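Side-chain contact in putative leucoanthocyanidin reductase 1 (Vitis vinifera, PDB 3I6I), which probably reduces leucoanthocyanidins to flavan-3-ols such as catechin in flavonoid biosynthesis, using NADPH bound to a Rossmann-fold domain: residues Tyr194-Gly198 and Thr199-Lys203. Numbering follows the deposited sequence.
Sequences YFVAG and TDIGK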
loop_
_atom_site.group_PDB
_atom_site.type_symbol
_atom_site.label_atom_id
_atom_site.label_comp_id
_atom_site.label_asym_id
_atom_site.label_seq_id
_atom_site.Cartn_x
_atom_site.Cartn_y
_atom_site.Cartn_z
ATOM N N TYR A 194 -0.061 12.675 2.584
ATOM C CA TYR A 194 -0.231 11.975 3.849
ATOM C C TYR A 194 0.784 10.862 3.977
ATOM O O TYR A 194 0.927 10.036 3.101
ATOM C CB TYR A 194 -1.641 11.383 3.980
ATOM C CG TYR A 194 -2.741 12.408 4.094
ATOM C CD1 TYR A 194 -3.469 12.801 2.982
ATOM C CD2 TYR A 194 -3.048 12.986 5.319
ATOM C CE1 TYR A 194 -4.480 13.753 3.090
ATOM C CE2 TYR A 194 -4.066 13.895 5.438
ATOM C CZ TYR A 194 -4.765 14.285 4.322
ATOM O OH TYR A 194 -5.732 15.225 4.531
ATOM N N PHE A 195 1.492 10.854 5.090
ATOM C CA PHE A 195 2.529 9.845 5.380
ATOM C C PHE A 195 2.089 8.959 6.524
ATOM O O PHE A 195 1.613 9.429 7.566
ATOM C CB PHE A 195 3.863 10.529 5.723
ATOM C CG PHE A 195 4.373 11.403 4.632
ATOM C CD1 PHE A 195 5.168 10.892 3.628
ATOM C CD2 PHE A 195 3.984 12.743 4.552
ATOM C CE1 PHE A 195 5.630 11.694 2.600
ATOM C CE2 PHE A 195 4.436 13.556 3.514
ATOM C CZ PHE A 195 5.280 13.025 2.532
ATOM N N VAL A 196 2.211 7.663 6.307
ATOM C CA VAL A 196 1.683 6.672 7.237
ATOM C C VAL A 196 2.748 5.642 7.544
ATOM O O VAL A 196 3.403 5.068 6.626
ATOM C CB VAL A 196 0.469 5.971 6.615
ATOM C CG1 VAL A 196 -0.161 4.993 7.632
ATOM C CG2 VAL A 196 -0.556 6.995 6.124
ATOM N N ALA A 197 2.954 5.378 8.830
ATOM C CA ALA A 197 3.840 4.296 9.210
ATOM C C ALA A 197 3.412 2.953 8.630
ATOM O O ALA A 197 2.247 2.609 8.638
ATOM C CB ALA A 197 3.948 4.164 10.752
ATOM N N GLY A 198 4.383 2.179 8.156
ATOM C CA GLY A 198 4.136 0.786 7.796
ATOM C C GLY A 198 3.262 0.003 8.774
ATOM O O GLY A 198 2.322 -0.706 8.377
ATOM N N THR A 199 3.584 0.084 10.054
ATOM C CA THR A 199 2.850 -0.650 11.076
ATOM C C THR A 199 1.394 -0.196 11.139
ATOM O O THR A 199 0.518 -1.012 11.442
ATOM C CB THR A 199 3.518 -0.571 12.487
ATOM O OG1 THR A 199 3.638 0.795 12.907
ATOM C CG2 THR A 199 4.916 -1.209 12.489
ATOM N N ASP A 200 1.142 1.089 10.885
ATOM C CA ASP A 200 -0.233 1.624 10.827
ATOM C C ASP A 200 -0.955 1.197 9.539
ATOM O O ASP A 200 -2.135 0.950 9.549
ATOM C CB ASP A 200 -0.258 3.157 10.956
ATOM C CG ASP A 200 -0.064 3.628 12.388
ATOM O OD1 ASP A 200 -0.340 2.848 13.328
ATOM O OD2 ASP A 200 0.370 4.792 12.576
ATOM N N ILE A 201 -0.252 1.116 8.425
ATOM C CA ILE A 201 -0.891 0.574 7.223
ATOM C C ILE A 201 -1.374 -0.857 7.515
ATOM O O ILE A 201 -2.512 -1.218 7.183
ATOM C CB ILE A 201 0.062 0.543 6.047
ATOM C CG1 ILE A 201 0.470 1.958 5.649
ATOM C CG2 ILE A 201 -0.629 -0.222 4.818
ATOM C CD1 ILE A 201 1.597 1.993 4.617
ATOM N N GLY A 202 -0.547 -1.680 8.166
ATOM C CA GLY A 202 -0.979 -3.031 8.515
ATOM C C GLY A 202 -2.130 -3.054 9.515
ATOM O O GLY A 202 -3.147 -3.718 9.322
ATOM N N LYS A 203 -1.989 -2.302 10.600
ATOM C CA LYS A 203 -2.951 -2.353 11.682
ATOM C C LYS A 203 -4.328 -1.942 11.194
ATOM O O LYS A 203 -5.344 -2.645 11.427
ATOM C CB LYS A 203 -2.489 -1.411 12.784
ATOM C CG LYS A 203 -3.434 -1.280 13.968
ATOM C CD LYS A 203 -2.817 -0.276 14.980
ATOM C CE LYS A 203 -3.892 0.380 15.846
ATOM N NZ LYS A 203 -3.263 1.335 16.853
HETATM O O HOH W 1 1.422 6.575 10.822
#
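A197 O accepts from I201 N at 2.9 Å, nearly in line with its C=O bond, with an N-H...O angle of 158°. One residue on, G198 O takes G202 N at 3.0 Å, and these two bonds form the first turn of the helix. D200 works back on the same turn through a water: its OD2 receives a hydrogen bond from the water at 2.7 Å, and the water in turn accepts from A197 N at 2.8 Å. An aspartate in this first turn, three residues after the N-cap A197, is probably favoured by the partial positive charge of the helix start; the same OD2 also accepts from R305 N. T199 OG1, more exposed, is hydrogen-bonded to R305 NH1. At A197, strand 193-196 of the small mixed sheet passes directly into helix 198-208 beside the NADPH site. The small A197 methyl lies 4.0 Å from T199 OG1 and also touches C310 of helix 307-315, while G198, whose backbone angles are ordinary helical ones, brings no side chain to its place close to I162. The chi1 of V196 (-176°) sets CG1 anti to its own N, and this rotation lays it at a slant across the side chains of D200 and I201, meeting I201 CG1 at 3.7 Å and D200 CB at 3.8 Å. The branched I201 suits a buried place between strand and cofactor pocket, touching I162 and lying near I22, both NADPH-binding residues. Replacing I201 with alanine would probably leave V196 CG1 without its apolar mate and open a gap toward I162 near the cofactor.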